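Local coordinates for protein arylsulfatase (Pseudoalteromonas sp. MB47, PDB 7AJ0) that probably removes sulfate groups from the polysaccharide fucoidan as an exo-acting, calcium-containing sulfatase that assembles into a hexamer, at residues P67-G72 with K85-G90; D185-L190 with E235-I240; I271-Y276 with G327-T332; K282-A287 with A294-D299. All coordinates share one frame; numbering follows the deposited sequence.

Overall arrangement
Interactions 2, 3 and 4 lie on the same side of the chain's centre. Interaction 3 lies near the calcium site: the N329 side chain is about 7 Å from the bound calcium, whose ligands include N326, while the side chain of T187 in interaction 2 is about 14 Å away. Interactions 2 and 3 have centres 14 Å apart and touch through a probable hydrogen bond of 2.8 Å between T187 OG1 and D274 OD2. Interaction 4 is nested in the loop closed by interaction 3 and meets it where N275 OD1 packs on A294 CB at 3.6 Å. Interaction 1 touches none of the others; its centre is about 17 Å from that of interaction 4.

Interaction 1 (P67-G72 with K85-G90); sequences PGVYGG and KLANEG
A short 3-10 turn in the loop after strand 53-59 packs on the end of helix 81-88 through V69, which meets A87 and N88. The two methyls of V69 divide the work. V69 CG1, held between the backbone N and the carbonyl carbon (chi1 73°), lies 3.8 Å from A87 CB. CG2 also reaches that methyl, with 4.1 Å between V69 CG2 and A87 CB, and has the amide oxygen of N88 beside it at 3.5 Å (V69 CG2 to N88 OD1). V69 and N88 run past each other in opposite senses, and the contact contains no hydrogen bond. This helix lies within the sulfatase family region and belongs to its alpha/beta core: A87 touches I358 of strand 354-360, and L86 touches T302 of helix 290-311. The turn that presents V69 is closed by its own backbone, since P67 O accepts from Y70 N at 3.0 Å and from G72 N at 3.1 Å. D84 OD1 of the helix additionally bonds V69 N, and Y70 OH reaches L93 O and G357 N on neighbouring strands.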
loop_
_atom_site.group_PDB
_atom_site.type_symbol
_atom_site.label_atom_id
_atom_site.label_comp_id
_atom_site.label_asym_id
_atom_site.label_seq_id
_atom_site.Cartn_x
_atom_site.Cartn_y
_atom_site.Cartn_z
ATOM N N PRO A 67 0.801 -30.841 9.756
ATOM C CA PRO A 67 1.352 -31.934 10.568
ATOM C C PRO A 67 2.633 -31.517 11.270
ATOM O O PRO A 67 3.418 -30.711 10.763
ATOM C CB PRO A 67 1.619 -33.049 9.547
ATOM C CG PRO A 67 0.844 -32.664 8.324
ATOM C CD PRO A 67 0.806 -31.165 8.319
ATOM N N GLY A 68 2.845 -32.089 12.457
ATOM C CA GLY A 68 4.019 -31.735 13.237
ATOM C C GLY A 68 5.319 -32.028 12.515
ATOM O O GLY A 68 6.288 -31.273 12.628
ATOM N N VAL A 69 5.361 -33.127 11.759
ATOM C CA VAL A 69 6.576 -33.510 11.049
ATOM C C VAL A 69 6.895 -32.576 9.895
ATOM O O VAL A 69 8.012 -32.620 9.369
ATOM C CB VAL A 69 6.439 -34.972 10.574
ATOM C CG1 VAL A 69 5.460 -35.072 9.417
ATOM C CG2 VAL A 69 7.792 -35.535 10.192
ATOM N N TYR A 70 5.953 -31.723 9.497
ATOM C CA TYR A 70 6.202 -30.690 8.502
ATOM C C TYR A 70 6.497 -29.329 9.123
ATOM O O TYR A 70 6.684 -28.356 8.386
ATOM C CB TYR A 70 5.001 -30.551 7.560
ATOM C CG TYR A 70 4.977 -31.531 6.410
ATOM C CD1 TYR A 70 5.604 -31.233 5.209
ATOM C CD2 TYR A 70 4.311 -32.742 6.520
ATOM C CE1 TYR A 70 5.577 -32.119 4.153
ATOM C CE2 TYR A 70 4.279 -33.636 5.469
ATOM C CZ TYR A 70 4.912 -33.318 4.288
ATOM O OH TYR A 70 4.882 -34.206 3.240
ATOM N N GLY A 71 6.528 -29.232 10.447
ATOM C CA GLY A 71 6.798 -27.982 11.121
ATOM C C GLY A 71 5.617 -27.339 11.813
ATOM O O GLY A 71 5.712 -26.165 12.194
ATOM N N GLY A 72 4.511 -28.059 11.982
ATOM C CA GLY A 72 3.374 -27.542 12.715
ATOM C C GLY A 72 3.066 -28.356 13.955
ATOM O O GLY A 72 3.823 -28.328 14.930
ATOM N N LYS A 85 4.118 -40.541 12.541
ATOM C CA LYS A 85 4.707 -41.875 12.515
ATOM C C LYS A 85 4.680 -42.464 11.109
ATOM O O LYS A 85 5.616 -43.165 10.709
ATOM C CB LYS A 85 3.974 -42.775 13.508
ATOM C CG LYS A 85 4.688 -44.077 13.821
ATOM C CD LYS A 85 4.070 -44.769 15.029
ATOM C CE LYS A 85 4.667 -46.155 15.250
ATOM N NZ LYS A 85 6.129 -46.116 15.547
ATOM N N LEU A 86 3.625 -42.182 10.338
ATOM C CA LEU A 86 3.621 -42.576 8.933
ATOM C C LEU A 86 4.816 -41.977 8.196
ATOM O O LEU A 86 5.486 -42.663 7.416
ATOM C CB LEU A 86 2.323 -42.140 8.254
ATOM C CG LEU A 86 1.071 -42.999 8.416
ATOM C CD1 LEU A 86 -0.089 -42.391 7.625
ATOM C CD2 LEU A 86 1.313 -44.435 7.979
ATOM N N ALA A 87 5.100 -40.696 8.439
ATOM C CA ALA A 87 6.185 -40.029 7.729
ATOM C C ALA A 87 7.547 -40.533 8.195
ATOM O O ALA A 87 8.431 -40.805 7.377
ATOM C CB ALA A 87 6.080 -38.515 7.923
ATOM N N ASN A 88 7.738 -40.655 9.511
ATOM C CA ASN A 88 9.049 -41.038 10.024
ATOM C C ASN A 88 9.371 -42.496 9.721
ATOM O O ASN A 88 10.547 -42.856 9.596
ATOM C CB ASN A 88 9.117 -40.779 11.529
ATOM C CG ASN A 88 9.090 -39.300 11.865
ATOM O OD1 ASN A 88 9.516 -38.462 11.069
ATOM N ND2 ASN A 88 8.591 -38.972 13.051
ATOM N N GLU A 89 8.356 -43.345 9.607
ATOM C CA GLU A 89 8.544 -44.734 9.211
ATOM C C GLU A 89 8.343 -44.938 7.718
ATOM O O GLU A 89 8.263 -46.082 7.260
ATOM C CB GLU A 89 7.595 -45.632 10.004
ATOM C CG GLU A 89 7.955 -45.708 11.475
ATOM C CD GLU A 89 6.825 -46.230 12.331
ATOM O OE1 GLU A 89 5.799 -46.673 11.771
ATOM O OE2 GLU A 89 6.963 -46.188 13.571
ATOM N N GLY A 90 8.268 -43.856 6.954
ATOM C CA GLY A 90 8.105 -43.937 5.508
ATOM C C GLY A 90 8.809 -42.798 4.826
ATOM O O GLY A 90 9.901 -42.390 5.245
#

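Interaction 2 (D185-L190 with E235-I240); sequences DYTQFL and EDISMI
I237 carries this contact, reaching from helix 234-238 to Y186 and T187 of helix 183-187 and to L190 in the turn that follows. The side chain starts close to its partner already at the branch point, where I237 CB lies 4.2 Å from L190 CD1. The short branch, CG2, meets that same leucine methyl at 4.0 Å (I237 CG2 to L190 CD1). From CB the longer branch runs through CG1 in a fully extended chain (chi1 -159°, chi2 169°), and this straightness carries the terminal methyl forward to the helix opposite. There I237 CD1 meets Y186 CB at 3.6 Å and T187 CG2, also at 3.6 Å, the two partners lying roughly at right angles to each other around it, with the tyrosine ring oblique to the methyl. L190 CD1 comes alongside as well, 4.1 Å from I237 CD1. Two short helices of the sulfatase domain, in segments 45 residues apart at their closest ends, are thus joined by one buried aliphatic plug and no hydrogen bond across. The threonine side chain crosses the isoleucine at about a right angle, presenting its methyl while OG1 turns elsewhere, to D274 OD2. Likewise the tyrosine contributes its CB here and sends its hydroxyl to G215 O. Behind the isoleucine, S238 OG bonds E235 O at 2.7 Å, tilted 30° from the carbonyl plane, a turn-back of a serine hydroxyl onto its own helix. Q188, in segment 185-190, packs on E486 of a second subunit.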
loop_
_atom_site.group_PDB
_atom_site.type_symbol
_atom_site.label_atom_id
_atom_site.label_comp_id
_atom_site.label_asym_id
_atom_site.label_seq_id
_atom_site.Cartn_x
_atom_site.Cartn_y
_atom_site.Cartn_z
ATOM N N ASP A 185 -21.532 -26.816 2.313
ATOM C CA ASP A 185 -22.875 -26.900 1.750
ATOM C C ASP A 185 -23.884 -27.320 2.811
ATOM O O ASP A 185 -25.033 -26.862 2.803
ATOM C CB ASP A 185 -22.883 -27.877 0.574
ATOM C CG ASP A 185 -24.191 -27.860 -0.192
ATOM O OD1 ASP A 185 -25.042 -26.991 0.095
ATOM O OD2 ASP A 185 -24.369 -28.720 -1.082
ATOM N N TYR A 186 -23.470 -28.187 3.739
ATOM C CA TYR A 186 -24.360 -28.601 4.815
ATOM C C TYR A 186 -24.450 -27.548 5.916
ATOM O O TYR A 186 -25.547 -27.248 6.403
ATOM C CB TYR A 186 -23.881 -29.925 5.421
ATOM C CG TYR A 186 -23.976 -31.122 4.504
ATOM C CD1 TYR A 186 -22.979 -31.390 3.576
ATOM C CD2 TYR A 186 -25.050 -31.997 4.582
ATOM C CE1 TYR A 186 -23.057 -32.485 2.743
ATOM C CE2 TYR A 186 -25.137 -33.095 3.750
ATOM C CZ TYR A 186 -24.136 -33.334 2.833
ATOM O OH TYR A 186 -24.211 -34.427 1.998
ATOM N N THR A 187 -23.313 -26.980 6.323
ATOM C CA THR A 187 -23.283 -26.164 7.531
ATOM C C THR A 187 -23.934 -24.801 7.342
ATOM O O THR A 187 -24.363 -24.196 8.331
ATOM C CB THR A 187 -21.839 -25.985 8.008
ATOM O OG1 THR A 187 -21.050 -25.406 6.962
ATOM C CG2 THR A 187 -21.241 -27.329 8.407
ATOM N N GLN A 188 -24.025 -24.303 6.107
ATOM C CA GLN A 188 -24.695 -23.027 5.885
ATOM C C GLN A 188 -26.175 -23.090 6.247
ATOM O O GLN A 188 -26.797 -22.041 6.447
ATOM C CB GLN A 188 -24.533 -22.588 4.429
ATOM C CG GLN A 188 -25.182 -23.517 3.420
ATOM C CD GLN A 188 -24.931 -23.091 1.986
ATOM O OE1 GLN A 188 -24.535 -21.956 1.720
ATOM N NE2 GLN A 188 -25.155 -24.006 1.052
ATOM N N PHE A 189 -26.748 -24.289 6.340
ATOM C CA PHE A 189 -28.139 -24.465 6.732
ATOM C C PHE A 189 -28.286 -24.927 8.178
ATOM O O PHE A 189 -29.393 -25.285 8.592
ATOM C CB PHE A 189 -28.829 -25.464 5.797
ATOM C CG PHE A 189 -28.929 -24.994 4.374
ATOM C CD1 PHE A 189 -29.837 -24.012 4.018
ATOM C CD2 PHE A 189 -28.117 -25.536 3.392
ATOM C CE1 PHE A 189 -29.932 -23.576 2.709
ATOM C CE2 PHE A 189 -28.206 -25.104 2.082
ATOM C CZ PHE A 189 -29.113 -24.125 1.740
ATOM N N LEU A 190 -27.204 -24.917 8.953
ATOM C CA LEU A 190 -27.219 -25.378 10.336
ATOM C C LEU A 190 -26.817 -24.308 11.337
ATOM O O LEU A 190 -27.389 -24.245 12.428
ATOM C CB LEU A 190 -26.282 -26.584 10.495
ATOM C CG LEU A 190 -26.582 -27.804 9.625
ATOM C CD1 LEU A 190 -25.509 -28.874 9.824
ATOM C CD2 LEU A 190 -27.965 -28.355 9.931
ATOM N N GLU A 235 -25.353 -31.711 15.759
ATOM C CA GLU A 235 -25.042 -32.998 16.369
ATOM C C GLU A 235 -24.826 -34.067 15.304
ATOM O O GLU A 235 -23.871 -34.849 15.385
ATOM C CB GLU A 235 -26.160 -33.412 17.328
ATOM C CG GLU A 235 -25.911 -34.736 18.043
ATOM C CD GLU A 235 -27.065 -35.148 18.944
ATOM O OE1 GLU A 235 -27.952 -34.305 19.203
ATOM O OE2 GLU A 235 -27.087 -36.314 19.391
ATOM N N ASP A 236 -25.700 -34.107 14.295
ATOM C CA ASP A 236 -25.550 -35.086 13.222
ATOM C C ASP A 236 -24.232 -34.892 12.482
ATOM O O ASP A 236 -23.450 -35.836 12.326
ATOM C CB ASP A 236 -26.721 -34.980 12.244
ATOM C CG ASP A 236 -28.051 -35.335 12.879
ATOM O OD1 ASP A 236 -28.060 -36.135 13.839
ATOM O OD2 ASP A 236 -29.087 -34.814 12.412
ATOM N N ILE A 237 -23.970 -33.668 12.017
ATOM C CA ILE A 237 -22.791 -33.437 11.194
ATOM C C ILE A 237 -21.505 -33.557 11.999
ATOM O O ILE A 237 -20.432 -33.740 11.415
ATOM C CB ILE A 237 -22.868 -32.060 10.508
ATOM C CG1 ILE A 237 -21.945 -32.032 9.286
ATOM C CG2 ILE A 237 -22.487 -30.945 11.475
ATOM C CD1 ILE A 237 -22.144 -30.833 8.393
ATOM N N SER A 238 -21.578 -33.462 13.328
ATOM C CA SER A 238 -20.374 -33.604 14.137
ATOM C C SER A 238 -19.824 -35.026 14.096
ATOM O O SER A 238 -18.638 -35.227 14.374
ATOM C CB SER A 238 -20.653 -33.194 15.584
ATOM O OG SER A 238 -21.416 -34.175 16.263
ATOM N N MET A 239 -20.654 -36.005 13.748
ATOM C CA MET A 239 -20.236 -37.396 13.642
ATOM C C MET A 239 -19.817 -37.781 12.231
ATOM O O MET A 239 -19.519 -38.956 11.988
ATOM C CB MET A 239 -21.379 -38.316 14.092
ATOM C CG MET A 239 -21.884 -38.042 15.495
ATOM S SD MET A 239 -20.622 -38.305 16.757
ATOM C CE MET A 239 -20.185 -40.019 16.464
ATOM N N ILE A 240 -19.766 -36.820 11.307
ATOM C CA ILE A 240 -19.623 -37.144 9.890
ATOM C C ILE A 240 -18.364 -37.966 9.640
ATOM O O ILE A 240 -18.397 -38.965 8.913
ATOM C CB ILE A 240 -19.647 -35.848 9.057
ATOM C CG1 ILE A 240 -19.850 -36.158 7.574
ATOM C CG2 ILE A 240 -18.363 -35.044 9.252
ATOM C CD1 ILE A 240 -20.118 -34.922 6.737
#

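Interaction 3 (I271-Y276 with G327-T332)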
loop_
_atom_site.group_PDB
_atom_site.type_symbol
_atom_site.label_atom_id
_atom_site.label_comp_id
_atom_site.label_asym_id
_atom_site.label_seq_id
_atom_site.Cartn_x
_atom_site.Cartn_y
_atom_site.Cartn_z
ATOM N N ILE A 271 -10.410 -30.757 6.832
ATOM C CA ILE A 271 -10.775 -29.710 7.770
ATOM C C ILE A 271 -11.486 -28.550 7.070
ATOM O O ILE A 271 -11.225 -27.380 7.354
ATOM C CB ILE A 271 -9.522 -29.173 8.513
ATOM C CG1 ILE A 271 -8.479 -28.667 7.509
ATOM C CG2 ILE A 271 -8.917 -30.256 9.391
ATOM C CD1 ILE A 271 -7.328 -27.931 8.153
ATOM N N HIS A 272 -12.378 -28.879 6.142
ATOM C CA HIS A 272 -13.176 -27.859 5.479
ATOM C C HIS A 272 -14.107 -27.186 6.482
ATOM O O HIS A 272 -14.606 -27.814 7.419
ATOM C CB HIS A 272 -13.993 -28.478 4.345
ATOM C CG HIS A 272 -14.327 -27.520 3.244
ATOM N ND1 HIS A 272 -15.221 -26.482 3.401
ATOM C CD2 HIS A 272 -13.892 -27.450 1.964
ATOM C CE1 HIS A 272 -15.319 -25.813 2.266
ATOM N NE2 HIS A 272 -14.521 -26.379 1.379
ATOM N N ASN A 273 -14.337 -25.892 6.283
ATOM C CA ASN A 273 -15.295 -25.175 7.119
ATOM C C ASN A 273 -16.716 -25.587 6.747
ATOM O O ASN A 273 -16.988 -25.978 5.610
ATOM C CB ASN A 273 -15.125 -23.666 6.951
ATOM C CG ASN A 273 -15.818 -23.134 5.710
ATOM O OD1 ASN A 273 -15.398 -23.403 4.585
ATOM N ND2 ASN A 273 -16.883 -22.367 5.911
ATOM N N ASP A 274 -17.633 -25.515 7.715
ATOM C CA ASP A 274 -17.359 -25.156 9.103
ATOM C C ASP A 274 -17.050 -26.425 9.891
ATOM O O ASP A 274 -17.824 -27.382 9.861
ATOM C CB ASP A 274 -18.559 -24.422 9.700
ATOM C CG ASP A 274 -18.963 -23.213 8.878
ATOM O OD1 ASP A 274 -18.114 -22.314 8.691
ATOM O OD2 ASP A 274 -20.117 -23.171 8.399
ATOM N N ASN A 275 -15.919 -26.431 10.593
ATOM C CA ASN A 275 -15.458 -27.632 11.273
ATOM C C ASN A 275 -16.266 -27.888 12.536
ATOM O O ASN A 275 -16.403 -27.006 13.389
ATOM C CB ASN A 275 -13.974 -27.517 11.621
ATOM C CG ASN A 275 -13.081 -27.862 10.456
ATOM O OD1 ASN A 275 -12.935 -29.031 10.100
ATOM N ND2 ASN A 275 -12.477 -26.847 9.851
ATOM N N TYR A 276 -16.794 -29.106 12.656
ATOM C CA TYR A 276 -17.531 -29.548 13.839
ATOM C C TYR A 276 -17.041 -30.939 14.213
ATOM O O TYR A 276 -17.583 -31.950 13.746
ATOM C CB TYR A 276 -19.036 -29.524 13.590
ATOM C CG TYR A 276 -19.619 -28.141 13.726
ATOM C CD1 TYR A 276 -20.042 -27.669 14.959
ATOM C CD2 TYR A 276 -19.726 -27.299 12.629
ATOM C CE1 TYR A 276 -20.566 -26.403 15.095
ATOM C CE2 TYR A 276 -20.248 -26.028 12.756
ATOM C CZ TYR A 276 -20.666 -25.585 13.991
ATOM O OH TYR A 276 -21.187 -24.321 14.124
ATOM N N GLY A 327 -4.221 -26.101 -0.462
ATOM C CA GLY A 327 -3.677 -25.426 0.690
ATOM C C GLY A 327 -4.754 -24.911 1.618
ATOM O O GLY A 327 -5.959 -25.086 1.396
ATOM N N PRO A 328 -4.317 -24.238 2.679
ATOM C CA PRO A 328 -5.265 -23.804 3.713
ATOM C C PRO A 328 -6.243 -22.765 3.191
ATOM O O PRO A 328 -5.889 -21.893 2.393
ATOM C CB PRO A 328 -4.360 -23.221 4.806
ATOM C CG PRO A 328 -3.137 -22.769 4.073
ATOM C CD PRO A 328 -2.949 -23.743 2.928
ATOM N N ASN A 329 -7.487 -22.866 3.654
ATOM C CA ASN A 329 -8.528 -21.893 3.331
ATOM C C ASN A 329 -8.428 -20.756 4.340
ATOM O O ASN A 329 -9.118 -20.737 5.360
ATOM C CB ASN A 329 -9.904 -22.545 3.360
ATOM C CG ASN A 329 -10.998 -21.609 2.889
ATOM O OD1 ASN A 329 -10.782 -20.407 2.746
ATOM N ND2 ASN A 329 -12.184 -22.158 2.649
ATOM N N GLU A 330 -7.554 -19.791 4.052
ATOM C CA GLU A 330 -7.383 -18.661 4.956
ATOM C C GLU A 330 -8.607 -17.754 4.995
ATOM O O GLU A 330 -8.756 -16.980 5.946
ATOM C CB GLU A 330 -6.155 -17.846 4.548
ATOM C CG GLU A 330 -4.863 -18.644 4.520
ATOM C CD GLU A 330 -3.632 -17.758 4.478
ATOM O OE1 GLU A 330 -3.656 -16.733 3.763
ATOM O OE2 GLU A 330 -2.642 -18.082 5.171
ATOM N N ASP A 331 -9.487 -17.837 3.994
ATOM C CA ASP A 331 -10.627 -16.930 3.938
ATOM C C ASP A 331 -11.608 -17.170 5.078
ATOM O O ASP A 331 -12.331 -16.248 5.471
ATOM C CB ASP A 331 -11.355 -17.070 2.600
ATOM C CG ASP A 331 -10.527 -16.579 1.434
ATOM O OD1 ASP A 331 -9.568 -17.284 1.049
ATOM O OD2 ASP A 331 -10.836 -15.488 0.904
ATOM N N THR A 332 -11.663 -18.392 5.607
ATOM C CA THR A 332 -12.578 -18.728 6.688
ATOM C C THR A 332 -11.897 -18.697 8.053
ATOM O O THR A 332 -12.389 -19.319 8.999
ATOM C CB THR A 332 -13.212 -20.101 6.446
ATOM O OG1 THR A 332 -12.194 -21.097 6.290
ATOM C CG2 THR A 332 -14.078 -20.071 5.202
HETATM O O HOH W 1 -12.318 -24.882 4.125
#
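N273 and T332 form the dense half of this buried contact, and N329 with a water the looser half. The methyl of T332 lies against the carboxamide of N273: T332 CG2 is 3.6 Å from N273 CG, equally 3.6 Å from N273 OD1, and 3.7 Å from N273 ND2. The two side chains cross at about a right angle, and T332 OG1 turns off to D335 O. A chi1 of 81° lays the amide of N273 across this methyl, and its rotation is fixed by ND2, which bonds D274 OD1 along a nearly straight N-H (163°), approaching from above the carboxylate plane. Toward N329 the packing opens: N273 OD1 and N329 ND2 are 4.0 Å apart, with their amide planes 90° to each other, and a single water links the two segments instead. It accepts from N273 N and from N329 ND2, each at 3.1 Å, and sits over the centre of one face of the H272 ring. That imidazole is itself held, as H272 ND1 donates to N273 O at 2.9 Å on a lone pair in the carbonyl plane. H272 also packs on D60 and D61, two of the calcium ligands, and G327 directly follows the ligand N326. Such loops leaving the C-terminal ends of parallel strands are where sulfatases of the alkaline phosphatase clan gather their metal and active site.

Interaction 4 (K282-A287 with A294-D299)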
loop_
_atom_site.group_PDB
_atom_site.type_symbol
_atom_site.label_atom_id
_atom_site.label_comp_id
_atom_site.label_asym_id
_atom_site.label_seq_id
_atom_site.Cartn_x
_atom_site.Cartn_y
_atom_site.Cartn_z
ATOM N N LYS A 282 -13.914 -32.174 21.597
ATOM C CA LYS A 282 -14.050 -30.776 21.988
ATOM C C LYS A 282 -13.007 -30.454 23.056
ATOM O O LYS A 282 -13.005 -31.055 24.136
ATOM C CB LYS A 282 -15.460 -30.489 22.493
ATOM C CG LYS A 282 -15.728 -29.004 22.719
ATOM C CD LYS A 282 -17.212 -28.699 22.886
ATOM C CE LYS A 282 -17.948 -28.736 21.552
ATOM N NZ LYS A 282 -19.367 -28.289 21.681
ATOM N N GLY A 283 -12.115 -29.515 22.750
ATOM C CA GLY A 283 -11.015 -29.214 23.641
ATOM C C GLY A 283 -9.914 -30.247 23.666
ATOM O O GLY A 283 -9.042 -30.181 24.539
ATOM N N ALA A 284 -9.926 -31.203 22.735
ATOM C CA ALA A 284 -8.888 -32.228 22.714
ATOM C C ALA A 284 -7.530 -31.652 22.332
ATOM O O ALA A 284 -6.498 -32.128 22.818
ATOM C CB ALA A 284 -9.279 -33.345 21.746
ATOM N N SER A 285 -7.504 -30.645 21.469
ATOM C CA SER A 285 -6.245 -30.016 21.108
ATOM C C SER A 285 -5.848 -28.992 22.169
ATOM O O SER A 285 -6.711 -28.379 22.801
ATOM C CB SER A 285 -6.363 -29.326 19.754
ATOM O OG SER A 285 -7.137 -28.142 19.853
ATOM N N PRO A 286 -4.546 -28.797 22.393
ATOM C CA PRO A 286 -4.133 -27.710 23.299
ATOM C C PRO A 286 -4.660 -26.352 22.871
ATOM O O PRO A 286 -4.967 -25.516 23.729
ATOM C CB PRO A 286 -2.598 -27.767 23.244
ATOM C CG PRO A 286 -2.283 -29.171 22.846
ATOM C CD PRO A 286 -3.400 -29.603 21.929
ATOM N N ALA A 287 -4.780 -26.107 21.563
ATOM C CA ALA A 287 -5.315 -24.834 21.096
ATOM C C ALA A 287 -6.784 -24.673 21.462
ATOM O O ALA A 287 -7.240 -23.550 21.708
ATOM C CB ALA A 287 -5.138 -24.714 19.582
ATOM N N ALA A 294 -10.395 -30.666 15.099
ATOM C CA ALA A 294 -10.632 -31.494 13.923
ATOM C C ALA A 294 -9.347 -32.146 13.439
ATOM O O ALA A 294 -9.372 -33.275 12.937
ATOM C CB ALA A 294 -11.249 -30.655 12.804
ATOM N N MET A 295 -8.216 -31.453 13.580
ATOM C CA MET A 295 -6.942 -32.034 13.167
ATOM C C MET A 295 -6.579 -33.223 14.049
ATOM O O MET A 295 -6.016 -34.211 13.567
ATOM C CB MET A 295 -5.851 -30.963 13.204
ATOM C CG MET A 295 -4.625 -31.285 12.355
ATOM S SD MET A 295 -5.041 -31.723 10.652
ATOM C CE MET A 295 -3.840 -33.011 10.328
ATOM N N VAL A 296 -6.904 -33.152 15.341
ATOM C CA VAL A 296 -6.664 -34.288 16.226
ATOM C C VAL A 296 -7.563 -35.458 15.847
ATOM O O VAL A 296 -7.145 -36.620 15.892
ATOM C CB VAL A 296 -6.862 -33.868 17.694
ATOM C CG1 VAL A 296 -6.813 -35.074 18.611
ATOM C CG2 VAL A 296 -5.802 -32.848 18.098
ATOM N N GLU A 297 -8.812 -35.173 15.464
ATOM C CA GLU A 297 -9.708 -36.238 15.027
ATOM C C GLU A 297 -9.183 -36.914 13.765
ATOM O O GLU A 297 -9.189 -38.145 13.664
ATOM C CB GLU A 297 -11.115 -35.682 14.798
ATOM C CG GLU A 297 -12.108 -36.699 14.239
ATOM C CD GLU A 297 -13.561 -36.321 14.504
ATOM O OE1 GLU A 297 -13.800 -35.306 15.192
ATOM O OE2 GLU A 297 -14.466 -37.040 14.024
ATOM N N VAL A 298 -8.722 -36.125 12.792
ATOM C CA VAL A 298 -8.186 -36.702 11.562
ATOM C C VAL A 298 -6.991 -37.596 11.866
ATOM O O VAL A 298 -6.820 -38.659 11.259
ATOM C CB VAL A 298 -7.812 -35.586 10.567
ATOM C CG1 VAL A 298 -6.925 -36.136 9.460
ATOM C CG2 VAL A 298 -9.066 -34.950 9.990
ATOM N N ASP A 299 -6.142 -37.175 12.804
ATOM C CA ASP A 299 -4.961 -37.965 13.131
ATOM C C ASP A 299 -5.341 -39.270 13.820
ATOM O O ASP A 299 -4.704 -40.305 13.594
ATOM C CB ASP A 299 -4.014 -37.151 14.014
ATOM C CG ASP A 299 -2.771 -37.929 14.405
ATOM O OD1 ASP A 299 -1.899 -38.126 13.533
ATOM O OD2 ASP A 299 -2.672 -38.348 15.581
#
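The irregular segment 282-287 passes beside the helical segment 294-299, closest where the CA atoms of S285 and V296 are 6.5 Å apart. V296 supplies all the helix side of the contact. V296 CG2 lies 3.9 Å from S285 CB and 4.2 Å from S285 CA, so that this methyl rests against the serine's aliphatic part. The other methyl, CG1, which stands anti to the backbone N (chi1 172°), faces the methyl of A284, with a wider 4.3 Å from V296 CG1 to A284 CB. S285 OG (chi1 73°) bonds A288 N, just before helix 290-311, and D293 OD1 in its first turn. D293 OD2 in turn holds G283 N, whose residue has the positive phi of 74° that favours glycine. D293 thus bonds the residues before and after A284. At the start of the segment, K282 NZ forms a salt bridge with E192 of another subunit, so the loop also borders a hexamer interface. With no hydrogen bond between the two segments, the V296 contact is undirected aliphatic packing, and the aspartate-serine network beside it probably supplies the directional hold.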